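Local structure of probable transcriptional regulator (Pseudomonas aeruginosa, 2HR3) at residues A[26-31]-A[105-110]; A[41-46]-A[58-63]; A[69-74]-A[78-83]; A[118-121]-A[127-130]; A[21-26]-A[112-117]. The protein probably binds DNA as a dimeric, winged helix-turn-helix transcriptional regulator of the MarR family. All blocks are in the same frame, centred on the assembly; numbering follows the deposited sequence.

Interaction 1. Residues A[26-31]-A[105-110]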
# COMPACT_ATOMS: atom_id res chain seq x y z
N ARG A 26 -7.07 -2.06 -6.81
CA ARG A 26 -8.22 -2.52 -7.63
C ARG A 26 -8.05 -2.39 -9.16
O ARG A 26 -8.62 -3.14 -9.94
CB ARG A 26 -9.48 -1.76 -7.19
N GLU A 27 -7.25 -1.44 -9.61
CA GLU A 27 -6.99 -1.27 -11.04
C GLU A 27 -5.97 -2.28 -11.64
O GLU A 27 -5.73 -2.32 -12.83
CB GLU A 27 -6.59 0.19 -11.27
CG GLU A 27 -7.79 1.11 -10.88
CD GLU A 27 -9.05 0.88 -11.77
OE1 GLU A 27 -8.90 0.23 -12.82
OE2 GLU A 27 -10.15 1.35 -11.43
N ALA A 28 -5.36 -3.09 -10.78
CA ALA A 28 -4.52 -4.19 -11.23
C ALA A 28 -5.34 -5.19 -12.04
O ALA A 28 -4.80 -5.81 -12.96
CB ALA A 28 -3.84 -4.87 -10.04
N GLN A 29 -6.64 -5.30 -11.72
CA GLN A 29 -7.61 -6.18 -12.43
C GLN A 29 -7.20 -7.66 -12.34
O GLN A 29 -7.30 -8.42 -13.30
CB GLN A 29 -7.82 -5.76 -13.90
N ALA A 30 -6.75 -8.03 -11.16
CA ALA A 30 -6.07 -9.30 -10.95
C ALA A 30 -6.70 -9.95 -9.72
O ALA A 30 -6.71 -9.32 -8.64
CB ALA A 30 -4.56 -9.05 -10.70
N ASP A 31 -7.24 -11.16 -9.89
CA ASP A 31 -7.71 -12.04 -8.79
C ASP A 31 -6.70 -12.15 -7.63
O ASP A 31 -5.58 -11.64 -7.74
CB ASP A 31 -8.08 -13.43 -9.35
CG ASP A 31 -6.93 -14.13 -10.05
OD1 ASP A 31 -7.16 -14.81 -11.07
OD2 ASP A 31 -5.78 -14.00 -9.58
N TYR A 105 5.55 -4.85 -15.47
CA TYR A 105 5.53 -3.62 -16.23
C TYR A 105 4.19 -3.48 -16.94
O TYR A 105 3.56 -2.38 -16.93
CB TYR A 105 6.64 -3.63 -17.29
CG TYR A 105 8.05 -3.65 -16.73
CD1 TYR A 105 8.29 -3.38 -15.39
CD2 TYR A 105 9.16 -3.96 -17.56
CE1 TYR A 105 9.53 -3.42 -14.87
CE2 TYR A 105 10.46 -3.97 -17.02
CZ TYR A 105 10.62 -3.69 -15.67
OH TYR A 105 11.86 -3.69 -15.04
N GLY A 106 3.77 -4.60 -17.53
CA GLY A 106 2.41 -4.83 -17.97
C GLY A 106 1.31 -4.29 -17.07
O GLY A 106 0.48 -3.54 -17.54
N ASN A 107 1.30 -4.67 -15.80
CA ASN A 107 0.22 -4.32 -14.88
C ASN A 107 0.34 -2.86 -14.57
O ASN A 107 -0.67 -2.13 -14.43
CB ASN A 107 0.28 -5.14 -13.60
CG ASN A 107 -0.99 -5.05 -12.78
OD1 ASN A 107 -1.01 -4.49 -11.69
ND2 ASN A 107 -2.05 -5.62 -13.28
N ARG A 108 1.60 -2.41 -14.46
CA ARG A 108 1.87 -1.01 -14.13
C ARG A 108 1.46 -0.13 -15.27
O ARG A 108 1.09 0.98 -15.04
CB ARG A 108 3.37 -0.80 -13.82
CG ARG A 108 3.75 -1.19 -12.43
CD ARG A 108 5.29 -1.31 -12.25
NE ARG A 108 5.65 -1.65 -10.85
CZ ARG A 108 6.87 -1.88 -10.40
NH1 ARG A 108 7.92 -1.81 -11.20
NH2 ARG A 108 7.04 -2.18 -9.14
N ALA A 109 1.59 -0.63 -16.50
CA ALA A 109 1.18 0.14 -17.65
C ALA A 109 -0.36 0.32 -17.64
O ALA A 109 -0.84 1.43 -17.91
CB ALA A 109 1.65 -0.52 -18.96
N LYS A 110 -1.09 -0.76 -17.31
CA LYS A 110 -2.54 -0.66 -17.08
C LYS A 110 -2.90 0.35 -16.03
O LYS A 110 -3.74 1.18 -16.28
CB LYS A 110 -3.18 -2.00 -16.67
CG LYS A 110 -3.70 -2.83 -17.85
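Asn-107 meets Ala-28 through a side chain whose CG stands anti to the backbone N (chi1 -166°), which carries the carboxamide off the flank of helix 98-122 and up to the loop that follows helix 4-26. Its second torsion, -112°, then turns the amide so that both of its polar ends lie against one residue. The nitrogen serves as donor: ND2 of Asn-107 is 2.8 Å from Ala-28 O, with an N-H...O angle of 143°. ND2 lies in the plane of the Ala-28 carbonyl and is directed at a lone pair of its oxygen, while the acceptor is almost within the plane of the Asn-107 amide. The oxygen end is pressed on the methyl group, with OD1 of Asn-107 3.3 Å from CB of Ala-28. OD1 also accepts a hydrogen bond from Arg-111, one turn further along the same helix, so the amide is held at both ends and its flip state is fixed. Ala-28 is buried and sits within a type I turn running from Arg-26 to Gln-29, where Gln-29 leaves helical geometry with positive phi. Beyond the turn, Asp-31 caps helix 32-46 by accepting from Gln-34 N. The arrangement is a side-chain-to-backbone bond between a helix and an interhelical turn, here tying the link between the first two helices of a MarR-type fold to its long helix 98-122.

Interaction 2. Residues A[41-46]-A[58-63]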
# COMPACT_ATOMS: atom_id res chain seq x y z
N LEU A 41 6.58 -9.75 -6.89
CA LEU A 41 7.29 -9.31 -8.12
C LEU A 41 7.72 -7.86 -8.10
O LEU A 41 8.83 -7.48 -8.56
CB LEU A 41 6.35 -9.47 -9.32
CG LEU A 41 6.56 -10.47 -10.47
CD1 LEU A 41 7.21 -11.75 -10.07
CD2 LEU A 41 5.25 -10.66 -11.16
N GLY A 42 6.82 -7.03 -7.61
CA GLY A 42 7.09 -5.63 -7.64
C GLY A 42 8.13 -5.30 -6.62
O GLY A 42 8.93 -4.44 -6.87
N ALA A 43 8.03 -5.92 -5.45
CA ALA A 43 9.03 -5.89 -4.45
C ALA A 43 10.43 -6.27 -4.91
O ALA A 43 11.39 -5.57 -4.61
CB ALA A 43 8.59 -6.76 -3.31
N ILE A 44 10.57 -7.34 -5.69
CA ILE A 44 11.89 -7.75 -6.20
C ILE A 44 12.49 -6.70 -7.15
O ILE A 44 13.72 -6.53 -7.22
CB ILE A 44 11.75 -9.07 -7.01
CG1 ILE A 44 11.52 -10.25 -6.06
CG2 ILE A 44 12.89 -9.30 -7.91
CD1 ILE A 44 10.94 -11.47 -6.68
N ASP A 45 11.64 -6.10 -7.98
CA ASP A 45 12.10 -5.13 -8.97
C ASP A 45 12.51 -3.86 -8.22
O ASP A 45 13.54 -3.27 -8.50
CB ASP A 45 11.01 -4.87 -9.97
CG ASP A 45 11.30 -3.65 -10.86
OD1 ASP A 45 12.22 -3.75 -11.74
OD2 ASP A 45 10.60 -2.60 -10.68
N ARG A 46 11.71 -3.50 -7.23
CA ARG A 46 12.04 -2.36 -6.42
C ARG A 46 13.42 -2.51 -5.82
O ARG A 46 14.23 -1.61 -5.98
CB ARG A 46 10.99 -2.12 -5.34
CG ARG A 46 9.75 -1.43 -5.93
CD ARG A 46 8.91 -0.70 -4.89
NE ARG A 46 8.38 -1.60 -3.87
CZ ARG A 46 7.31 -2.38 -4.00
NH1 ARG A 46 6.62 -2.42 -5.12
NH2 ARG A 46 6.93 -3.14 -2.97
N ALA A 58 11.74 -8.94 4.68
CA ALA A 58 11.90 -7.81 5.55
C ALA A 58 11.31 -6.54 4.98
O ALA A 58 10.65 -5.80 5.70
CB ALA A 58 13.39 -7.58 5.89
N ALA A 59 11.55 -6.27 3.71
CA ALA A 59 11.06 -5.08 3.03
C ALA A 59 9.57 -5.03 2.89
O ALA A 59 8.98 -3.96 2.68
CB ALA A 59 11.67 -4.99 1.64
N GLU A 60 8.94 -6.20 2.89
CA GLU A 60 7.50 -6.31 2.69
C GLU A 60 6.88 -6.67 4.02
O GLU A 60 5.72 -7.03 4.08
CB GLU A 60 7.23 -7.38 1.64
CG GLU A 60 7.70 -6.94 0.31
CD GLU A 60 7.00 -5.65 -0.15
OE1 GLU A 60 5.75 -5.59 -0.09
OE2 GLU A 60 7.71 -4.70 -0.57
N ARG A 61 7.67 -6.54 5.10
CA ARG A 61 7.24 -6.99 6.44
C ARG A 61 6.46 -8.30 6.30
O ARG A 61 5.52 -8.62 7.05
CB ARG A 61 6.44 -5.91 7.19
CG ARG A 61 6.76 -4.45 6.78
CD ARG A 61 8.19 -4.05 7.24
NE ARG A 61 8.40 -4.33 8.66
CZ ARG A 61 9.26 -5.22 9.17
NH1 ARG A 61 10.02 -5.97 8.35
NH2 ARG A 61 9.35 -5.38 10.50
N MSE A 62 6.89 -9.08 5.33
CA MSE A 62 6.25 -10.33 5.07
C MSE A 62 6.91 -11.35 5.93
O MSE A 62 8.08 -11.24 6.22
CB MSE A 62 6.47 -10.72 3.64
CG MSE A 62 5.53 -10.10 2.72
SE MSE A 62 5.66 -11.09 1.04
CE MSE A 62 4.76 -12.82 1.57
N ARG A 63 6.12 -12.36 6.26
CA ARG A 63 6.57 -13.48 7.02
C ARG A 63 7.40 -14.46 6.17
O ARG A 63 7.01 -14.85 5.08
CB ARG A 63 5.35 -14.14 7.66
CG ARG A 63 4.76 -13.22 8.77
CD ARG A 63 3.31 -13.54 9.19
NE ARG A 63 3.24 -14.41 10.36
CZ ARG A 63 2.14 -14.61 11.08
NH1 ARG A 63 1.00 -13.99 10.76
NH2 ARG A 63 2.20 -15.39 12.13
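Helix 53-59 and helix 64-76 form the helix-turn-helix expected of a MarR-family DNA-binding domain, and the contact joins the end of the first of them to helix 32-46. Glu-60, the first residue past helix 53-59, reaches back to Ala-43 and Arg-46. Its carboxylate oxygen OE2 lies 3.0 Å from NH2 of Arg-46 in a salt bridge, whose hydrogen bond is weak because the N-H...O angle is only 129°. OE2 approaches at the edge of the guanidinium, near its plane, but the two flat groups are turned 57° apart. A bend at chi3 of Arg-46 (-61°) brings the guanidinium back along its own helix, with one face over the backbone N of Ala-43. Beside the ion pair, the CB of Ala-43 touches the same OE2 at 3.5 Å and packs on CG of Glu-60 at 3.7 Å.

The turn of the helix-turn-helix begins here with a Schellman motif: Arg-61, with positive phi, is its C-prime residue. Arg-61 N and its side-chain NH1 both donate to Ala-58 O, the NH1 bond being 2.7 Å long and on a lone pair. The other terminal nitrogen, NH2 of Arg-61, donates to Ala-30 O of the second subunit.

Interaction 3. Residues A[69-74]-A[78-83]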
# COMPACT_ATOMS: atom_id res chain seq x y z
N ALA A 69 6.38 -19.86 0.15
CA ALA A 69 5.35 -20.45 -0.67
C ALA A 69 4.96 -19.68 -1.94
O ALA A 69 4.62 -20.30 -2.95
CB ALA A 69 4.11 -20.70 0.20
N LEU A 70 4.93 -18.34 -1.89
CA LEU A 70 4.64 -17.54 -3.09
C LEU A 70 5.83 -17.55 -4.03
O LEU A 70 5.66 -17.39 -5.23
CB LEU A 70 4.35 -16.08 -2.73
CG LEU A 70 3.02 -15.79 -2.03
CD1 LEU A 70 3.09 -14.46 -1.39
CD2 LEU A 70 1.88 -15.84 -3.03
N LEU A 71 7.02 -17.69 -3.48
CA LEU A 71 8.25 -17.78 -4.28
C LEU A 71 8.25 -19.09 -5.00
O LEU A 71 8.58 -19.16 -6.17
CB LEU A 71 9.50 -17.67 -3.42
CG LEU A 71 9.81 -16.28 -2.89
CD1 LEU A 71 11.18 -16.35 -2.14
CD2 LEU A 71 9.77 -15.17 -4.02
N ARG A 72 7.85 -20.13 -4.29
CA ARG A 72 7.55 -21.39 -4.93
C ARG A 72 6.60 -21.27 -6.11
O ARG A 72 6.90 -21.84 -7.17
CB ARG A 72 7.05 -22.41 -3.90
CG ARG A 72 8.21 -23.00 -3.06
CD ARG A 72 7.80 -24.23 -2.24
NE ARG A 72 7.33 -23.85 -0.89
CZ ARG A 72 6.07 -23.55 -0.54
NH1 ARG A 72 5.07 -23.52 -1.43
NH2 ARG A 72 5.80 -23.26 0.73
N GLU A 73 5.49 -20.55 -5.98
CA GLU A 73 4.53 -20.48 -7.12
C GLU A 73 5.06 -19.73 -8.34
O GLU A 73 4.78 -20.08 -9.49
CB GLU A 73 3.23 -19.80 -6.71
CG GLU A 73 2.62 -20.28 -5.39
CD GLU A 73 1.43 -19.43 -4.98
OE1 GLU A 73 0.68 -19.02 -5.91
OE2 GLU A 73 1.25 -19.13 -3.76
N LEU A 74 5.76 -18.64 -8.05
CA LEU A 74 6.40 -17.79 -9.05
C LEU A 74 7.44 -18.50 -9.93
O LEU A 74 7.48 -18.23 -11.12
CB LEU A 74 7.07 -16.58 -8.35
CG LEU A 74 6.07 -15.51 -7.93
CD1 LEU A 74 6.80 -14.39 -7.16
CD2 LEU A 74 5.30 -14.94 -9.16
N GLY A 78 7.41 -19.57 -14.01
CA GLY A 78 8.46 -18.86 -14.78
C GLY A 78 8.60 -17.33 -14.63
O GLY A 78 9.29 -16.66 -15.42
N LEU A 79 7.98 -16.75 -13.60
CA LEU A 79 7.98 -15.29 -13.46
C LEU A 79 9.24 -14.82 -12.72
O LEU A 79 9.73 -13.69 -12.92
CB LEU A 79 6.71 -14.84 -12.75
CG LEU A 79 5.40 -15.09 -13.52
CD1 LEU A 79 4.23 -14.63 -12.65
CD2 LEU A 79 5.38 -14.33 -14.83
N ILE A 80 9.74 -15.68 -11.85
CA ILE A 80 11.04 -15.44 -11.23
C ILE A 80 12.05 -16.54 -11.53
O ILE A 80 11.69 -17.68 -11.88
CB ILE A 80 10.99 -15.22 -9.69
CG1 ILE A 80 10.51 -16.49 -8.98
CG2 ILE A 80 10.17 -13.99 -9.34
CD1 ILE A 80 10.49 -16.41 -7.51
N VAL A 81 13.31 -16.17 -11.33
CA VAL A 81 14.45 -17.07 -11.48
C VAL A 81 15.29 -17.09 -10.18
O VAL A 81 15.72 -16.06 -9.67
CB VAL A 81 15.27 -16.63 -12.69
CG1 VAL A 81 16.67 -16.91 -12.51
CG2 VAL A 81 14.74 -17.31 -13.94
N ARG A 82 15.46 -18.27 -9.63
CA ARG A 82 16.13 -18.46 -8.36
C ARG A 82 17.56 -18.97 -8.63
O ARG A 82 17.74 -19.90 -9.42
CB ARG A 82 15.32 -19.42 -7.50
CG ARG A 82 15.89 -19.69 -6.13
N HIS A 83 18.55 -18.28 -8.06
CA HIS A 83 19.96 -18.75 -8.02
C HIS A 83 20.33 -18.71 -6.52
O HIS A 83 19.43 -18.86 -5.69
CB HIS A 83 20.90 -17.82 -8.81
CG HIS A 83 20.29 -17.22 -10.05
ND1 HIS A 83 20.44 -17.78 -11.31
CD2 HIS A 83 19.58 -16.07 -10.24
CE1 HIS A 83 19.84 -17.02 -12.21
NE2 HIS A 83 19.32 -15.97 -11.59
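Leu-74 is the bump around which this contact is shaped, lodged between Leu-79 and Ile-80 where helix 64-76 gives way to the first strand of the wing in the winged helix-turn-helix domain. In MarR relatives this helix is the recognition helix, and it probably has that role here. The two branches of Leu-74 part company: CD2 rests on CD1 of Leu-79 at 3.7 Å, and CD1 leans on CG2 of Ile-80 at 4.0 Å. Between the helix and the strand, the CB of Leu-74 sits against the side of the extended ethyl arm of Ile-80, equally near its CG1 and CD1, both 3.5 Å away. The arm is placed there by a first torsion that puts CG1 between the backbone N and the carbonyl carbon (chi1 64°), laying it alongside the helix, back toward the preceding turn, while CG2 is left for the leucine branch. At the end of that arm, CD1 of Ile-80 meets CD2 of Leu-71 at 3.8 Å. All three pairs of side chains meet at roughly right angles, and the hollow that receives Leu-74 is made by the ethyl arm against its CB and by Leu-79 and Ile-80, which divide its two methyls. Val-40 of helix 32-46 packs on both Leu-71 and Leu-74, extending the apolar cluster to a third element. The chain changes direction at Gly-78, whose positive phi makes it the C-prime residue of a Schellman motif ending the helix. Leu-74 O receives a hydrogen bond from Leu-79 N at 2.9 Å and a weak one from Ile-80 N at 3.5 Å.

Interaction 4. Residues A[118-121]-A[127-130]; sequences AMHA and ERAL
The carbonyl oxygen of Met-119 is held by two nitrogens of Arg-128, which grips it side-on. NH2 of Arg-128 donates to Met-119 O at 3.2 Å and NE of Arg-128 donates to the same oxygen at 3.3 Å, both fairly straight, with N-H...O angles of 158° and 155°. The oxygen lies within the guanidinium plane, but the donors come from one face of the carbonyl: NH2 is tilted from its plane, and NE stands well above it, away from a lone pair. This carbonyl is near the C-terminal end of helix 98-122, so the positive group probably also interacts favourably with the helix dipole.

Helices 98-122 and 125-142, joined by a short link, belong to the helical region that packs on the second subunit, as in the dimerisation region of MarR proteins. His-120 lies flat on the guanidinium of Arg-128, the planes 4° apart and the centres 4.1 Å from one another, which leaves the edge of the guanidinium to the carbonyl. Nearer the backbone of Arg-128, CE of the selenomethionine Met-119 lies 4.0 Å from CG of Arg-128. Glu-127 has its own acceptors engaged: OE1 takes the backbone N of Asp-124, and OE2 pairs with Arg-140 of the second subunit.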
# COMPACT_ATOMS: atom_id res chain seq x y z
N ALA A 118 -8.25 8.95 -15.40
CA ALA A 118 -8.75 9.74 -14.18
C ALA A 118 -8.41 11.22 -14.23
O ALA A 118 -9.25 12.07 -14.02
CB ALA A 118 -8.18 9.17 -12.84
N MSE A 119 -7.16 11.50 -14.51
CA MSE A 119 -6.63 12.82 -14.48
C MSE A 119 -7.17 13.66 -15.58
O MSE A 119 -7.28 14.85 -15.42
CB MSE A 119 -5.15 12.74 -14.61
CG MSE A 119 -4.46 12.34 -13.30
SE MSE A 119 -2.45 12.24 -13.38
CE MSE A 119 -2.16 13.90 -12.64
N HIS A 120 -7.59 13.05 -16.70
CA HIS A 120 -8.18 13.85 -17.76
C HIS A 120 -9.62 14.10 -17.53
O HIS A 120 -10.15 15.09 -18.01
CB HIS A 120 -7.84 13.30 -19.13
CG HIS A 120 -6.51 13.80 -19.59
ND1 HIS A 120 -6.37 14.89 -20.42
CD2 HIS A 120 -5.25 13.47 -19.19
CE1 HIS A 120 -5.09 15.15 -20.60
NE2 HIS A 120 -4.39 14.32 -19.85
N ALA A 121 -10.22 13.25 -16.72
CA ALA A 121 -11.66 13.33 -16.47
C ALA A 121 -11.99 14.10 -15.17
O ALA A 121 -13.11 14.50 -14.98
CB ALA A 121 -12.22 11.89 -16.39
N GLU A 127 -4.47 21.84 -12.35
CA GLU A 127 -4.54 20.86 -11.28
C GLU A 127 -3.57 19.69 -11.42
O GLU A 127 -3.09 19.18 -10.44
CB GLU A 127 -5.94 20.33 -11.19
CG GLU A 127 -6.91 21.30 -10.51
CD GLU A 127 -8.36 20.85 -10.62
OE1 GLU A 127 -8.67 20.04 -11.50
OE2 GLU A 127 -9.17 21.25 -9.81
N ARG A 128 -3.37 19.20 -12.65
CA ARG A 128 -2.27 18.25 -12.93
C ARG A 128 -0.87 18.83 -12.66
O ARG A 128 0.07 18.10 -12.37
CB ARG A 128 -2.30 17.86 -14.38
CG ARG A 128 -3.46 17.03 -14.74
CD ARG A 128 -3.44 16.72 -16.24
NE ARG A 128 -4.82 16.68 -16.56
CZ ARG A 128 -5.50 17.50 -17.34
NH1 ARG A 128 -4.95 18.42 -18.12
NH2 ARG A 128 -6.79 17.28 -17.40
N ALA A 129 -0.73 20.13 -12.91
CA ALA A 129 0.51 20.84 -12.68
C ALA A 129 0.87 20.95 -11.17
O ALA A 129 2.04 20.85 -10.82
CB ALA A 129 0.47 22.16 -13.32
N LEU A 130 -0.15 21.12 -10.32
CA LEU A 130 -0.04 21.07 -8.87
C LEU A 130 0.37 19.69 -8.36
O LEU A 130 1.10 19.57 -7.39
CB LEU A 130 -1.43 21.28 -8.21
CG LEU A 130 -1.96 22.64 -7.69
CD1 LEU A 130 -3.21 22.39 -6.80
CD2 LEU A 130 -0.95 23.47 -6.89

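Interaction 5. Residues A[21-26]-A[112-117]; sequences TRRLRR and EEWLVR
Trp-114 and Arg-23 extend toward each other from their helices and cross at about a right angle, the guanidinium plane tilted 57° from the indole. The six-membered part of the indole lies against one face of the guanidinium, off-centre toward its rim: CZ2 of Trp-114 is 3.4 Å from NH2 and 3.5 Å from CZ of Arg-23. CG of Arg-23, placed anti to the backbone N, lies 3.8 Å from CH2 of Trp-114; the bend at chi2 (58°) then brings the guanidinium to CZ2. With this tilt the two groups do not stack flat.

Helices 4-26 and 98-122 belong to the helical dimerisation region that accompanies the winged domain in MarR proteins; the short segments 21-26 and 112-117 run at 121° to each other, their axes 10.6 Å apart. Such a separation leaves room for side chains between them, and Leu-24 occupies it: its CD2 is 4.3 Å from CE3 of Trp-114 and 4.4 Å from CG of Leu-115. The polar end of Arg-23 is directed to other partners. NH1 donates to Ala-142 O and NH2 to Phe-144 O, both of the second subunit, and NH2 also forms a salt bridge with Glu-27, while Leu-141 of that subunit packs on Trp-114.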
# COMPACT_ATOMS: atom_id res chain seq x y z
N THR A 21 -3.81 4.82 -3.19
CA THR A 21 -3.05 3.54 -3.32
C THR A 21 -3.94 2.25 -3.37
O THR A 21 -3.65 1.27 -4.09
CB THR A 21 -2.03 3.43 -2.16
OG1 THR A 21 -1.09 4.51 -2.22
CG2 THR A 21 -1.25 2.00 -2.14
N ARG A 22 -5.02 2.25 -2.63
CA ARG A 22 -5.97 1.12 -2.59
C ARG A 22 -6.88 1.01 -3.88
O ARG A 22 -7.20 -0.10 -4.34
CB ARG A 22 -6.82 1.25 -1.32
CG ARG A 22 -7.68 0.05 -1.01
CD ARG A 22 -8.23 -0.01 0.44
NE ARG A 22 -7.28 0.56 1.41
CZ ARG A 22 -7.47 1.72 2.06
NH1 ARG A 22 -8.57 2.47 1.88
NH2 ARG A 22 -6.53 2.13 2.90
N ARG A 23 -7.26 2.15 -4.45
CA ARG A 23 -7.88 2.23 -5.75
C ARG A 23 -6.99 1.71 -6.86
O ARG A 23 -7.38 0.88 -7.64
CB ARG A 23 -8.30 3.68 -6.03
CG ARG A 23 -9.17 3.87 -7.28
CD ARG A 23 -10.45 3.06 -7.25
NE ARG A 23 -10.90 3.01 -8.60
CZ ARG A 23 -11.62 3.96 -9.16
NH1 ARG A 23 -12.03 5.03 -8.45
NH2 ARG A 23 -11.96 3.84 -10.45
N LEU A 24 -5.75 2.14 -6.90
CA LEU A 24 -4.76 1.63 -7.84
C LEU A 24 -4.56 0.14 -7.69
O LEU A 24 -4.19 -0.54 -8.67
CB LEU A 24 -3.42 2.30 -7.60
CG LEU A 24 -3.16 3.72 -8.03
CD1 LEU A 24 -1.91 4.34 -7.35
CD2 LEU A 24 -3.01 3.78 -9.50
N ARG A 25 -4.75 -0.37 -6.47
CA ARG A 25 -4.74 -1.83 -6.21
C ARG A 25 -5.84 -2.51 -6.97
O ARG A 25 -5.58 -3.41 -7.72
CB ARG A 25 -4.82 -2.18 -4.72
CG ARG A 25 -3.48 -2.19 -4.07
N ARG A 26 -7.07 -2.06 -6.81
CA ARG A 26 -8.22 -2.52 -7.63
C ARG A 26 -8.05 -2.39 -9.16
O ARG A 26 -8.62 -3.14 -9.94
CB ARG A 26 -9.48 -1.76 -7.19
N GLU A 112 -1.42 2.93 -14.84
CA GLU A 112 -0.98 4.22 -15.27
C GLU A 112 -1.86 4.80 -16.37
O GLU A 112 -2.12 6.02 -16.39
CB GLU A 112 0.49 4.16 -15.72
CG GLU A 112 1.41 4.15 -14.52
CD GLU A 112 2.82 3.71 -14.82
OE1 GLU A 112 3.26 3.79 -15.99
OE2 GLU A 112 3.48 3.25 -13.88
N GLU A 113 -2.25 3.93 -17.29
CA GLU A 113 -3.25 4.29 -18.30
C GLU A 113 -4.55 4.68 -17.60
O GLU A 113 -5.03 5.77 -17.80
CB GLU A 113 -3.48 3.12 -19.27
CG GLU A 113 -2.39 2.93 -20.31
CD GLU A 113 -2.31 1.50 -20.73
OE1 GLU A 113 -3.40 0.94 -21.02
OE2 GLU A 113 -1.19 0.91 -20.72
N TRP A 114 -5.09 3.80 -16.77
CA TRP A 114 -6.14 4.16 -15.85
C TRP A 114 -5.98 5.59 -15.29
O TRP A 114 -6.86 6.37 -15.40
CB TRP A 114 -6.31 3.16 -14.69
CG TRP A 114 -7.46 3.62 -13.82
CD1 TRP A 114 -8.78 3.46 -14.10
CD2 TRP A 114 -7.40 4.38 -12.62
NE1 TRP A 114 -9.56 4.06 -13.14
CE2 TRP A 114 -8.73 4.66 -12.23
CE3 TRP A 114 -6.37 4.91 -11.86
CZ2 TRP A 114 -9.04 5.40 -11.10
CZ3 TRP A 114 -6.69 5.68 -10.72
CH2 TRP A 114 -7.99 5.88 -10.34
N LEU A 115 -4.84 5.91 -14.66
CA LEU A 115 -4.65 7.18 -13.90
C LEU A 115 -4.67 8.39 -14.76
O LEU A 115 -5.16 9.43 -14.35
CB LEU A 115 -3.30 7.22 -13.23
CG LEU A 115 -3.24 7.57 -11.74
CD1 LEU A 115 -1.72 7.66 -11.37
CD2 LEU A 115 -4.00 8.81 -11.34
N VAL A 116 -4.06 8.25 -15.93
CA VAL A 116 -4.13 9.27 -17.01
C VAL A 116 -5.55 9.62 -17.37
O VAL A 116 -5.88 10.81 -17.57
CB VAL A 116 -3.38 8.80 -18.32
CG1 VAL A 116 -3.63 9.75 -19.48
CG2 VAL A 116 -1.85 8.69 -18.07
N ARG A 117 -6.38 8.60 -17.50
CA ARG A 117 -7.80 8.77 -17.79
C ARG A 117 -8.56 9.35 -16.63
O ARG A 117 -9.45 10.15 -16.85
CB ARG A 117 -8.45 7.44 -18.18
CG ARG A 117 -8.34 7.11 -19.65
CD ARG A 117 -9.02 5.77 -20.04
NE ARG A 117 -9.05 4.72 -18.99
CZ ARG A 117 -10.12 4.45 -18.23
NH1 ARG A 117 -11.28 5.15 -18.35
NH2 ARG A 117 -10.05 3.49 -17.31

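Overall arrangement
Helix 98-122 is shared by interactions 1, 5 and 4, which follow one another toward its C-terminal end. Interactions 1 and 5 lie close, their centres about 8 Å apart; they share Arg-26 and meet where Glu-27 packs on Trp-114. Interaction 4 is about 13 Å from interaction 5. Interactions 2 and 3, with centres about 13 Å apart, occupy the winged helix-turn-helix domain and touch through Leu-41, Ile-44 and Ile-80. Along the chain they come in series, nested inside the loop closed by interaction 1, itself nested within that of interaction 5. The Arg-108–Asp-45 salt bridge joins interactions 1 and 2, linking the probable DNA-binding domain to the helix that leads into the dimer region.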